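Hypothetical protein (Geobacillus stearothermophilus, PDB 1U84) is of unknown function but is a small all-helical protein of the DUF1871 family. Local coordinates at residues Q39-T44 against R76-L81. Numbering follows the deposited sequence.
Sequences QAVYET and RRLLEL
Val41 meets Leu78 and Leu79 where the last turn of helix 31-41 runs up against helix 68-85; no hydrogen bond passes between 39-44 and 76-81, and one methyl pair and two carbonyl-methyl approaches make up the contact. Before it in sequence, on the exposed flank of the turn, Gln39 NE2 donates to Glu43 OE2 at 3.1 Å; the bond is nearly straight (168°) and lies close to the plane of the amide, but reaches the carboxylate oxygen from above its plane. Val41 makes the side-chain contact with Leu78. Its CG1 stands anti to the backbone N (chi1 169°), which places CG2 beside that nitrogen and against Leu78 CD1 at 3.9 Å, the two side chains crossing at about a right angle. The carbonyl oxygen Val41 O lies 4.4 Å from Leu79 CD2 and accepts a hydrogen bond from Lys82 NZ, one turn further along helix 68-85. Past the helix end the chain turns at Tyr42 and Glu43, Glu43 N still hydrogen-bonded to Ala40 O at 2.9 Å, and Thr44 follows in an extended conformation. Thr44 O then approaches the same methyl, Leu79 CD2, at 3.8 Å, while Thr44 OG1 is hydrogen-bonded to Asp46 N. Leu78 also touches Leu13 of helix 8-20, and Ala40 and Thr44 touch Leu50 of helix 47-62, so the end of helix 31-41 and the loop after it pack on helix 68-85, with helices 8-20 and 47-62 alongside.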
# COMPACT_ATOMS: atom_id res chain seq x y z
N GLN A 39 7.40 -3.02 -1.78
CA GLN A 39 8.02 -3.79 -2.85
C GLN A 39 7.19 -3.71 -4.15
O GLN A 39 7.73 -3.43 -5.24
CB GLN A 39 8.13 -5.24 -2.39
CG GLN A 39 8.74 -6.15 -3.38
CD GLN A 39 10.18 -5.82 -3.61
OE1 GLN A 39 10.90 -5.34 -2.71
NE2 GLN A 39 10.64 -6.09 -4.81
N ALA A 40 5.89 -3.89 -4.02
CA ALA A 40 4.97 -3.93 -5.20
C ALA A 40 4.98 -2.55 -5.88
O ALA A 40 4.79 -2.46 -7.09
CB ALA A 40 3.56 -4.24 -4.74
N VAL A 41 5.05 -1.48 -5.08
CA VAL A 41 5.14 -0.09 -5.62
C VAL A 41 6.27 0.04 -6.65
O VAL A 41 6.14 0.76 -7.65
CB VAL A 41 5.27 1.01 -4.50
CG1 VAL A 41 5.64 2.42 -5.09
CG2 VAL A 41 3.96 1.09 -3.69
N TYR A 42 7.39 -0.62 -6.39
CA TYR A 42 8.52 -0.53 -7.31
C TYR A 42 8.41 -1.49 -8.49
O TYR A 42 9.30 -1.51 -9.37
CB TYR A 42 9.83 -0.73 -6.56
CG TYR A 42 10.21 0.52 -5.80
CD1 TYR A 42 10.73 1.63 -6.46
CD2 TYR A 42 9.99 0.61 -4.44
CE1 TYR A 42 11.06 2.78 -5.78
CE2 TYR A 42 10.32 1.74 -3.72
CZ TYR A 42 10.87 2.83 -4.40
OH TYR A 42 11.17 3.98 -3.69
N GLU A 43 7.33 -2.25 -8.55
CA GLU A 43 7.19 -3.26 -9.61
C GLU A 43 6.23 -2.87 -10.71
O GLU A 43 6.10 -3.60 -11.71
CB GLU A 43 6.81 -4.62 -9.00
CG GLU A 43 7.96 -5.20 -8.18
CD GLU A 43 7.55 -6.41 -7.36
OE1 GLU A 43 6.34 -6.72 -7.30
OE2 GLU A 43 8.46 -7.03 -6.75
N THR A 44 5.58 -1.72 -10.53
CA THR A 44 4.59 -1.24 -11.49
C THR A 44 4.47 0.28 -11.51
O THR A 44 4.95 0.97 -10.58
CB THR A 44 3.22 -1.87 -11.17
OG1 THR A 44 2.32 -1.67 -12.28
CG2 THR A 44 2.62 -1.32 -9.85
N ARG A 76 -3.52 4.48 -6.08
CA ARG A 76 -3.39 5.78 -6.77
C ARG A 76 -2.59 6.79 -5.95
O ARG A 76 -1.73 7.47 -6.48
CB ARG A 76 -4.77 6.35 -7.14
CG ARG A 76 -5.36 5.57 -8.29
CD ARG A 76 -6.75 6.01 -8.73
NE ARG A 76 -7.07 5.37 -10.01
CZ ARG A 76 -8.31 5.22 -10.51
NH1 ARG A 76 -9.39 5.61 -9.83
NH2 ARG A 76 -8.46 4.64 -11.70
N ARG A 77 -2.86 6.83 -4.65
CA ARG A 77 -2.15 7.79 -3.78
C ARG A 77 -0.65 7.48 -3.72
O ARG A 77 0.20 8.39 -3.81
CB ARG A 77 -2.75 7.82 -2.38
CG ARG A 77 -4.23 8.25 -2.26
CD ARG A 77 -4.59 9.50 -3.09
NE ARG A 77 -6.03 9.76 -3.14
CZ ARG A 77 -6.94 8.99 -3.76
NH1 ARG A 77 -6.58 7.89 -4.38
NH2 ARG A 77 -8.22 9.34 -3.75
N LEU A 78 -0.32 6.19 -3.63
CA LEU A 78 1.07 5.80 -3.53
C LEU A 78 1.83 6.09 -4.82
O LEU A 78 2.94 6.55 -4.79
CB LEU A 78 1.20 4.30 -3.20
CG LEU A 78 0.62 3.85 -1.85
CD1 LEU A 78 0.77 2.33 -1.73
CD2 LEU A 78 1.30 4.54 -0.63
N LEU A 79 1.20 5.79 -5.94
CA LEU A 79 1.85 6.04 -7.22
C LEU A 79 1.95 7.54 -7.51
O LEU A 79 2.93 7.97 -8.14
CB LEU A 79 1.11 5.33 -8.36
CG LEU A 79 1.30 3.80 -8.35
CD1 LEU A 79 0.36 3.06 -9.33
CD2 LEU A 79 2.75 3.42 -8.62
N GLU A 80 0.97 8.32 -7.02
CA GLU A 80 1.07 9.80 -7.12
C GLU A 80 2.31 10.32 -6.41
O GLU A 80 3.07 11.14 -6.98
CB GLU A 80 -0.15 10.49 -6.53
CG GLU A 80 -1.33 10.42 -7.43
CD GLU A 80 -2.59 10.85 -6.74
OE1 GLU A 80 -2.49 11.47 -5.63
OE2 GLU A 80 -3.67 10.57 -7.30
N LEU A 81 2.57 9.80 -5.21
CA LEU A 81 3.80 10.17 -4.50
C LEU A 81 5.06 9.70 -5.20
O LEU A 81 6.01 10.46 -5.33
CB LEU A 81 3.76 9.67 -3.06
CG LEU A 81 5.03 9.98 -2.25
CD1 LEU A 81 5.39 11.46 -2.25
CD2 LEU A 81 4.90 9.44 -0.84